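Local coordinates for bifunctional protein PutA (Bdellovibrio bacteriovorus, PDB 5UR2) that probably carries out both steps of proline oxidation to glutamate, joining a flavin-dependent proline dehydrogenase to an NAD-dependent L-glutamate gamma-semialdehyde dehydrogenase in one chain, at residues V515-S520 / G853-A857; E536-Q540 / I705-T711; I754-D760 / G906-S911. One frame throughout, in Å; residues are numbered along the deposited sequence.

Contact 1 (V515-S520 / G853-A857)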
loop_
_atom_site.group_PDB
_atom_site.type_symbol
_atom_site.label_atom_id
_atom_site.label_comp_id
_atom_site.label_asym_id
_atom_site.label_seq_id
_atom_site.Cartn_x
_atom_site.Cartn_y
_atom_site.Cartn_z
ATOM N N VAL B 515 -5.646 -40.778 -16.696
ATOM C CA VAL B 515 -4.522 -41.601 -17.124
ATOM C C VAL B 515 -3.212 -40.828 -16.993
ATOM O O VAL B 515 -3.173 -39.593 -16.925
ATOM C CB VAL B 515 -4.722 -42.113 -18.566
ATOM C CG1 VAL B 515 -5.991 -42.977 -18.680
ATOM C CG2 VAL B 515 -4.798 -40.954 -19.530
ATOM N N ASN B 516 -2.123 -41.578 -16.951
ATOM C CA ASN B 516 -0.783 -41.027 -16.983
ATOM C C ASN B 516 -0.545 -40.458 -18.370
ATOM O O ASN B 516 -0.546 -41.224 -19.345
ATOM C CB ASN B 516 0.228 -42.117 -16.635
ATOM C CG ASN B 516 1.664 -41.623 -16.636
ATOM O OD1 ASN B 516 2.006 -40.640 -17.289
ATOM N ND2 ASN B 516 2.520 -42.325 -15.904
ATOM N N PRO B 517 -0.381 -39.141 -18.519
ATOM C CA PRO B 517 -0.250 -38.573 -19.871
ATOM C C PRO B 517 1.040 -38.972 -20.576
ATOM O O PRO B 517 1.120 -38.796 -21.800
ATOM C CB PRO B 517 -0.324 -37.061 -19.627
ATOM C CG PRO B 517 0.185 -36.896 -18.207
ATOM C CD PRO B 517 -0.331 -38.108 -17.468
ATOM N N SER B 518 2.051 -39.477 -19.846
ATOM C CA SER B 518 3.262 -40.047 -20.443
ATOM C C SER B 518 3.099 -41.510 -20.826
ATOM O O SER B 518 3.986 -42.072 -21.484
ATOM C CB SER B 518 4.452 -39.967 -19.479
ATOM O OG SER B 518 4.752 -38.641 -19.115
ATOM N N GLN B 519 2.031 -42.153 -20.375
ATOM C CA GLN B 519 1.843 -43.575 -20.614
ATOM C C GLN B 519 0.361 -43.860 -20.470
ATOM O O GLN B 519 -0.098 -44.283 -19.399
ATOM C CB GLN B 519 2.681 -44.406 -19.640
ATOM C CG GLN B 519 2.689 -45.883 -19.971
ATOM C CD GLN B 519 3.367 -46.724 -18.917
ATOM O OE1 GLN B 519 4.391 -46.330 -18.347
ATOM N NE2 GLN B 519 2.798 -47.898 -18.650
ATOM N N SER B 520 -0.389 -43.596 -21.541
ATOM C CA SER B 520 -1.822 -43.357 -21.428
ATOM C C SER B 520 -2.627 -44.620 -21.157
ATOM O O SER B 520 -3.847 -44.510 -21.007
ATOM C CB SER B 520 -2.351 -42.674 -22.697
ATOM O OG SER B 520 -1.950 -43.365 -23.875
ATOM N N GLY B 853 3.216 -44.004 -26.882
ATOM C CA GLY B 853 2.703 -44.435 -25.603
ATOM C C GLY B 853 2.029 -43.358 -24.784
ATOM O O GLY B 853 1.436 -43.682 -23.745
ATOM N N GLY B 854 2.117 -42.097 -25.200
ATOM C CA GLY B 854 1.517 -40.995 -24.476
ATOM C C GLY B 854 1.244 -39.808 -25.380
ATOM O O GLY B 854 1.354 -39.894 -26.604
ATOM N N PHE B 855 0.884 -38.686 -24.761
ATOM C CA PHE B 855 0.417 -37.515 -25.513
ATOM C C PHE B 855 1.586 -36.601 -25.891
ATOM O O PHE B 855 1.635 -35.408 -25.572
ATOM C CB PHE B 855 -0.650 -36.768 -24.711
ATOM C CG PHE B 855 -1.790 -37.649 -24.259
ATOM C CD1 PHE B 855 -2.417 -38.492 -25.155
ATOM C CD2 PHE B 855 -2.215 -37.650 -22.943
ATOM C CE1 PHE B 855 -3.468 -39.328 -24.757
ATOM C CE2 PHE B 855 -3.261 -38.471 -22.532
ATOM C CZ PHE B 855 -3.888 -39.312 -23.442
ATOM N N PHE B 856 2.531 -37.180 -26.620
ATOM C CA PHE B 856 3.766 -36.479 -26.956
ATOM C C PHE B 856 3.526 -35.685 -28.231
ATOM O O PHE B 856 3.593 -36.227 -29.335
ATOM C CB PHE B 856 4.922 -37.469 -27.090
ATOM C CG PHE B 856 5.226 -38.195 -25.807
ATOM C CD1 PHE B 856 5.968 -37.584 -24.802
ATOM C CD2 PHE B 856 4.715 -39.468 -25.580
ATOM C CE1 PHE B 856 6.220 -38.236 -23.615
ATOM C CE2 PHE B 856 4.965 -40.128 -24.390
ATOM C CZ PHE B 856 5.726 -39.507 -23.401
ATOM N N ALA B 857 3.195 -34.416 -28.076
ATOM C CA ALA B 857 3.121 -33.528 -29.234
ATOM C C ALA B 857 4.522 -32.993 -29.561
ATOM O O ALA B 857 5.308 -32.727 -28.650
ATOM C CB ALA B 857 2.143 -32.369 -28.981
#
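P517 and F855 meet through a nearly straight backbone hydrogen bond, F855 N to P517 O at 3.0 Å with 172° at the hydrogen. A second one, S520 N to G853 O at 2.9 Å, grips the other end of the loop. That carbonyl is used three times: S520 OG adds a weak bond of 3.4 Å, and Q519 CA brings its hydrogen against G853 O at 3.2 Å. Between the two bonds G854 faces the bend at P517-S518, and with no CB in the way its CA can come close to the backbone there. G853 has a positive phi of 89°, which glycine tolerates easily.

The ring of F855 lies against the turn, turned obliquely to its neighbours. Its CG stands anti to the carbonyl carbon (chi1 -53°), which lays the ring along P517 and S520: CD2 is 3.9 Å from P517 CB and CZ 3.8 Å from S520 CB, while V515 CG2 reaches CE2. F856 instead offers a ring edge, CE2 lying 3.6 Å from S518 O.

Residues 516-519 form a type I beta turn of the hairpin that joins strands 511-516 and 523-528. The partner is the loop between strands 843-847 and 860-863 of another mixed sheet in the aldehyde dehydrogenase part, so the contact bridges two sheets.

Behind this layer, N516 OD1 accepts from S518 N at 2.8 Å, an Asx turn that suits asparagine, and proline fits the next position with its fixed phi. S518 OG turns away to A812 N. K825 and Y828 of helix 825-841 touch F855, and I809 and P821 touch F856.

Contact 2 (E536-Q540 / I705-T711)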
loop_
_atom_site.group_PDB
_atom_site.type_symbol
_atom_site.label_atom_id
_atom_site.label_comp_id
_atom_site.label_asym_id
_atom_site.label_seq_id
_atom_site.Cartn_x
_atom_site.Cartn_y
_atom_site.Cartn_z
ATOM N N GLU B 536 -24.002 -28.285 -3.292
ATOM C CA GLU B 536 -24.803 -27.513 -2.340
ATOM C C GLU B 536 -24.321 -27.748 -0.903
ATOM O O GLU B 536 -24.237 -26.813 -0.102
ATOM C CB GLU B 536 -26.288 -27.874 -2.518
ATOM C CG GLU B 536 -27.263 -27.237 -1.535
ATOM C CD GLU B 536 -27.322 -25.715 -1.665
ATOM O OE1 GLU B 536 -27.086 -25.176 -2.771
ATOM O OE2 GLU B 536 -27.585 -25.049 -0.648
ATOM N N GLN B 537 -23.984 -28.991 -0.566
ATOM C CA GLN B 537 -23.418 -29.289 0.742
ATOM C C GLN B 537 -22.093 -28.572 0.946
ATOM O O GLN B 537 -21.782 -28.142 2.062
ATOM C CB GLN B 537 -23.252 -30.802 0.913
ATOM C CG GLN B 537 -24.577 -31.573 0.968
ATOM C CD GLN B 537 -24.405 -33.087 0.771
ATOM O OE1 GLN B 537 -23.461 -33.703 1.289
ATOM N NE2 GLN B 537 -25.323 -33.688 0.010
ATOM N N ALA B 538 -21.269 -28.488 -0.100
ATOM C CA ALA B 538 -20.022 -27.741 0.029
ATOM C C ALA B 538 -20.296 -26.260 0.290
ATOM O O ALA B 538 -19.685 -25.647 1.174
ATOM C CB ALA B 538 -19.159 -27.936 -1.227
ATOM N N MET B 539 -21.227 -25.670 -0.459
ATOM C CA MET B 539 -21.564 -24.263 -0.250
ATOM C C MET B 539 -22.100 -24.019 1.156
ATOM O O MET B 539 -21.746 -23.018 1.794
ATOM C CB MET B 539 -22.576 -23.803 -1.298
ATOM C CG MET B 539 -22.015 -23.749 -2.701
ATOM S SD MET B 539 -20.617 -22.618 -2.837
ATOM C CE MET B 539 -21.362 -21.098 -2.242
ATOM N N GLN B 540 -22.981 -24.905 1.641
ATOM C CA GLN B 540 -23.547 -24.745 2.979
ATOM C C GLN B 540 -22.478 -24.885 4.051
ATOM O O GLN B 540 -22.454 -24.097 5.003
ATOM C CB GLN B 540 -24.678 -25.760 3.222
ATOM C CG GLN B 540 -26.033 -25.440 2.535
ATOM C CD GLN B 540 -26.660 -24.129 3.008
ATOM O OE1 GLN B 540 -26.408 -23.667 4.121
ATOM N NE2 GLN B 540 -27.482 -23.521 2.152
ATOM N N ILE B 705 -21.121 -23.596 -8.225
ATOM C CA ILE B 705 -20.589 -22.736 -7.172
ATOM C C ILE B 705 -20.341 -21.326 -7.705
ATOM O O ILE B 705 -20.417 -20.358 -6.946
ATOM C CB ILE B 705 -19.323 -23.331 -6.522
ATOM C CG1 ILE B 705 -18.166 -23.440 -7.518
ATOM C CG2 ILE B 705 -19.624 -24.679 -5.857
ATOM C CD1 ILE B 705 -16.888 -23.985 -6.866
ATOM N N VAL B 706 -20.084 -21.175 -9.006
ATOM C CA VAL B 706 -20.020 -19.836 -9.593
ATOM C C VAL B 706 -21.364 -19.136 -9.446
ATOM O O VAL B 706 -21.426 -17.948 -9.106
ATOM C CB VAL B 706 -19.575 -19.904 -11.068
ATOM C CG1 VAL B 706 -19.973 -18.627 -11.822
ATOM C CG2 VAL B 706 -18.066 -20.101 -11.162
ATOM N N ASN B 707 -22.460 -19.867 -9.680
ATOM C CA ASN B 707 -23.789 -19.274 -9.713
ATOM C C ASN B 707 -24.430 -19.119 -8.344
ATOM O O ASN B 707 -25.410 -18.385 -8.237
ATOM C CB ASN B 707 -24.739 -20.112 -10.588
ATOM C CG ASN B 707 -24.419 -19.995 -12.073
ATOM O OD1 ASN B 707 -23.937 -18.961 -12.531
ATOM N ND2 ASN B 707 -24.769 -21.020 -12.841
ATOM N N HIS B 708 -23.905 -19.764 -7.304
ATOM C CA HIS B 708 -24.615 -19.830 -6.032
ATOM C C HIS B 708 -24.744 -18.457 -5.367
ATOM O O HIS B 708 -23.870 -17.596 -5.485
ATOM C CB HIS B 708 -23.890 -20.784 -5.084
ATOM C CG HIS B 708 -24.739 -21.260 -3.952
ATOM N ND1 HIS B 708 -24.949 -20.508 -2.817
ATOM C CD2 HIS B 708 -25.440 -22.408 -3.781
ATOM C CE1 HIS B 708 -25.749 -21.169 -1.997
ATOM N NE2 HIS B 708 -26.060 -22.325 -2.557
ATOM N N LYS B 709 -25.834 -18.278 -4.613
ATOM C CA LYS B 709 -26.105 -16.990 -3.981
ATOM C C LYS B 709 -25.131 -16.671 -2.848
ATOM O O LYS B 709 -24.952 -15.495 -2.525
ATOM C CB LYS B 709 -27.546 -16.951 -3.449
ATOM C CG LYS B 709 -27.783 -17.931 -2.307
ATOM C CD LYS B 709 -29.228 -17.950 -1.822
ATOM C CE LYS B 709 -29.368 -18.944 -0.674
ATOM N NZ LYS B 709 -30.785 -19.239 -0.339
ATOM N N TYR B 710 -24.491 -17.674 -2.241
ATOM C CA TYR B 710 -23.552 -17.382 -1.169
ATOM C C TYR B 710 -22.171 -17.006 -1.683
ATOM O O TYR B 710 -21.390 -16.419 -0.933
ATOM C CB TYR B 710 -23.376 -18.582 -0.238
ATOM C CG TYR B 710 -24.551 -18.960 0.628
ATOM C CD1 TYR B 710 -25.592 -18.077 0.878
ATOM C CD2 TYR B 710 -24.603 -20.222 1.209
ATOM C CE1 TYR B 710 -26.670 -18.460 1.684
ATOM C CE2 TYR B 710 -25.657 -20.607 2.004
ATOM C CZ TYR B 710 -26.685 -19.737 2.242
ATOM O OH TYR B 710 -27.710 -20.166 3.050
ATOM N N THR B 711 -21.840 -17.351 -2.922
ATOM C CA THR B 711 -20.505 -17.093 -3.449
ATOM C C THR B 711 -20.284 -15.595 -3.636
ATOM O O THR B 711 -20.984 -14.956 -4.423
ATOM C CB THR B 711 -20.321 -17.824 -4.775
ATOM O OG1 THR B 711 -20.448 -19.230 -4.551
ATOM C CG2 THR B 711 -18.962 -17.514 -5.380
#
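E536 and H708 meet edge-on, each held by a firmer bond than the one between them. H708 ND1 accepts from Y710 N at 2.9 Å and 172°, close to the ring plane, which fixes the rotation of the imidazole. E536 OE2 accepts from Q540 NE2, one helical turn on, at 3.2 Å; OE2 lies in the plane of the Q540 amide and is met nearly along its C-O axis. Between the pair, H708 NE2 donates to E536 OE1 across 3.0 Å, a bent and weak bond to an oxygen also hydrogen-bonded to Y704 OH. This is consistent with a neutral histidine whose proton sits on NE2. Q540 NE2 leans on to Y710 OH at 3.5 Å, another weak bond, its amide standing steeply to the phenol ring. T711 OG1 closes on I705 O at 2.6 Å.

The fold here is the Rossmann-type NAD-binding domain. Helix 698-707 links strands 691-693 and 711-717, which are parallel but not adjacent, with 661-665 and 623-638 between them; at H708 the chain leaves the helix, and helix 532-549 packs beside the corner.

M539 fills the space between them, a place for a long, flexible apolar chain. Its CB sits squarely over the imidazole face, 4.0 Å from the centroid of the H708 ring. The chain bends at chi2 (-60°) and chi3 (-57°), which carries CE back toward T711 and Y710: SD is 3.8 Å from I705 CG2, and CE meets T711 OG1 closely at 3.1 Å while also touching Y710 CB. Beneath, V663 touches both M539 and I705, and V634 and A636 of strand 623-638 complete the buried floor.

Contact 3 (I754-D760 / G906-S911)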
loop_
_atom_site.group_PDB
_atom_site.type_symbol
_atom_site.label_atom_id
_atom_site.label_comp_id
_atom_site.label_asym_id
_atom_site.label_seq_id
_atom_site.Cartn_x
_atom_site.Cartn_y
_atom_site.Cartn_z
ATOM N N ILE B 754 10.859 -10.367 -28.718
ATOM C CA ILE B 754 11.434 -9.600 -29.819
ATOM C C ILE B 754 12.943 -9.784 -29.796
ATOM O O ILE B 754 13.574 -9.660 -28.738
ATOM C CB ILE B 754 11.071 -8.110 -29.723
ATOM C CG1 ILE B 754 9.559 -7.919 -29.735
ATOM C CG2 ILE B 754 11.704 -7.346 -30.904
ATOM C CD1 ILE B 754 9.141 -6.495 -29.448
ATOM N N ILE B 755 13.524 -10.080 -30.952
ATOM C CA ILE B 755 14.964 -10.246 -31.096
ATOM C C ILE B 755 15.503 -9.055 -31.873
ATOM O O ILE B 755 15.294 -8.951 -33.087
ATOM C CB ILE B 755 15.325 -11.554 -31.805
ATOM C CG1 ILE B 755 14.625 -12.741 -31.145
ATOM C CG2 ILE B 755 16.830 -11.708 -31.842
ATOM C CD1 ILE B 755 14.967 -12.924 -29.693
ATOM N N ASP B 756 16.195 -8.152 -31.180
ATOM C CA ASP B 756 16.834 -7.022 -31.835
ATOM C C ASP B 756 18.047 -7.492 -32.638
ATOM O O ASP B 756 18.574 -8.586 -32.435
ATOM C CB ASP B 756 17.279 -5.984 -30.806
ATOM C CG ASP B 756 17.429 -4.597 -31.398
ATOM O OD1 ASP B 756 17.289 -4.453 -32.639
ATOM O OD2 ASP B 756 17.717 -3.659 -30.620
ATOM N N ASN B 757 18.490 -6.640 -33.562
ATOM C CA ASN B 757 19.605 -7.000 -34.435
ATOM C C ASN B 757 20.903 -7.232 -33.663
ATOM O O ASN B 757 21.759 -8.003 -34.113
ATOM C CB ASN B 757 19.808 -5.914 -35.478
ATOM C CG ASN B 757 18.757 -5.965 -36.553
ATOM O OD1 ASN B 757 18.343 -7.046 -36.987
ATOM N ND2 ASN B 757 18.291 -4.797 -36.972
ATOM N N ASP B 758 21.084 -6.560 -32.527
ATOM C CA ASP B 758 22.306 -6.678 -31.737
ATOM C C ASP B 758 22.168 -7.659 -30.573
ATOM O O ASP B 758 22.991 -7.634 -29.651
ATOM C CB ASP B 758 22.716 -5.297 -31.218
ATOM C CG ASP B 758 21.700 -4.701 -30.218
ATOM O OD1 ASP B 758 20.680 -5.356 -29.874
ATOM O OD2 ASP B 758 21.915 -3.544 -29.797
ATOM N N ALA B 759 21.148 -8.515 -30.588
ATOM C CA ALA B 759 20.901 -9.378 -29.437
ATOM C C ALA B 759 22.078 -10.320 -29.198
ATOM O O ALA B 759 22.730 -10.791 -30.133
ATOM C CB ALA B 759 19.612 -10.188 -29.634
ATOM N N ASP B 760 22.346 -10.593 -27.925
ATOM C CA ASP B 760 23.285 -11.655 -27.568
ATOM C C ASP B 760 22.614 -12.982 -27.893
ATOM O O ASP B 760 21.691 -13.404 -27.188
ATOM C CB ASP B 760 23.640 -11.559 -26.082
ATOM C CG ASP B 760 24.722 -12.565 -25.648
ATOM O OD1 ASP B 760 24.707 -13.731 -26.104
ATOM O OD2 ASP B 760 25.584 -12.178 -24.822
ATOM N N GLY B 906 8.716 -9.888 -24.086
ATOM C CA GLY B 906 10.131 -9.676 -23.828
ATOM C C GLY B 906 10.919 -9.243 -25.046
ATOM O O GLY B 906 10.488 -9.407 -26.194
ATOM N N VAL B 907 12.108 -8.710 -24.776
ATOM C CA VAL B 907 13.046 -8.295 -25.811
ATOM C C VAL B 907 14.457 -8.708 -25.414
ATOM O O VAL B 907 14.855 -8.586 -24.249
ATOM C CB VAL B 907 12.978 -6.772 -26.063
ATOM C CG1 VAL B 907 13.306 -5.997 -24.787
ATOM C CG2 VAL B 907 13.893 -6.379 -27.204
ATOM N N PHE B 908 15.219 -9.169 -26.394
ATOM C CA PHE B 908 16.662 -9.315 -26.268
ATOM C C PHE B 908 17.301 -8.209 -27.092
ATOM O O PHE B 908 17.114 -8.146 -28.310
ATOM C CB PHE B 908 17.138 -10.694 -26.729
ATOM C CG PHE B 908 16.828 -11.786 -25.747
ATOM C CD1 PHE B 908 15.596 -12.424 -25.765
ATOM C CD2 PHE B 908 17.753 -12.156 -24.782
ATOM C CE1 PHE B 908 15.298 -13.429 -24.833
ATOM C CE2 PHE B 908 17.462 -13.153 -23.851
ATOM C CZ PHE B 908 16.231 -13.794 -23.878
ATOM N N SER B 909 18.023 -7.322 -26.422
ATOM C CA SER B 909 18.594 -6.180 -27.103
ATOM C C SER B 909 19.736 -5.648 -26.264
ATOM O O SER B 909 19.734 -5.765 -25.034
ATOM C CB SER B 909 17.558 -5.078 -27.341
ATOM O OG SER B 909 18.168 -3.940 -27.937
ATOM N N ARG B 910 20.708 -5.056 -26.937
ATOM C CA ARG B 910 21.793 -4.384 -26.243
ATOM C C ARG B 910 21.879 -2.928 -26.670
ATOM O O ARG B 910 22.947 -2.321 -26.653
ATOM C CB ARG B 910 23.103 -5.142 -26.445
ATOM C CG ARG B 910 23.050 -6.465 -25.676
ATOM C CD ARG B 910 24.290 -7.295 -25.819
ATOM N NE ARG B 910 24.418 -7.847 -27.158
ATOM C CZ ARG B 910 25.462 -8.564 -27.559
ATOM N NH1 ARG B 910 26.455 -8.806 -26.709
ATOM N NH2 ARG B 910 25.520 -9.030 -28.802
ATOM N N SER B 911 20.725 -2.368 -27.023
ATOM C CA SER B 911 20.546 -0.958 -27.289
ATOM C C SER B 911 19.750 -0.336 -26.157
ATOM O O SER B 911 18.572 -0.684 -25.968
ATOM C CB SER B 911 19.820 -0.741 -28.615
ATOM O OG SER B 911 19.256 0.558 -28.657
#
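I754 and F908 belong to the tight part of the contact, where two parallel strands are stitched by I754 N to G906 O at 2.7 Å, F908 N to I754 O at 2.9 Å and D756 N to F908 O at 3.0 Å. Apolar side chains fit this buried sheet: I755 CD1 lies beside F908 CD1, and A759 is small enough to set its CB 3.8 Å from F908 CB.

Beyond the strands, polar groups take over. D756 OD2 receives S909 OG at 2.7 Å on its anti lone pair and also holds N914 ND2. D758 OD1 accepts from R910 N at 3.0 Å, while H72 reaches its OD2. Buried R910 bends at chi3 (-70°), bringing NE and NH2 to clasp D758 O, NE at 2.9 Å.

Strands 751-755 and 901-908 are neighbours in the catalytic-domain sheet of the aldehyde dehydrogenase fold, each leading into a helix. D760 and S911 are the N-caps; S911 OG caps N914 N and also bonds E75.

Partly exposed D760 is the looser side. Its backbone N and CA lie over one face of the R910 guanidinium, but the carboxylate plane is turned 42° from it, and OD2, well out of the guanidinium plane, makes only a long salt bridge to R910 NH1 at 4.0 Å. R910 NH1 also forms a salt bridge with D58, and D760 OD2 with R977 of the second subunit.

From the N terminus, the chain opens contact 1 at residues 515-520 and contact 2 at 536-540. Contact 2 closes first, at 705-711, and so lies wholly within the span that contact 1 will close; it binds a helix of the NAD-binding domain to the corner before strand 711-717. Contact 3 then opens at 754-760, before 853-857 completes contact 1, and closes only at 906-911, so contacts 1 and 3 cross while 2 and 3 follow in series. Contact 1 ties the early hairpin to the later catalytic-domain sheet; contact 3 joins two strands within that sheet. None touch: the centres of contacts 2 and 3 are about 50 Å apart.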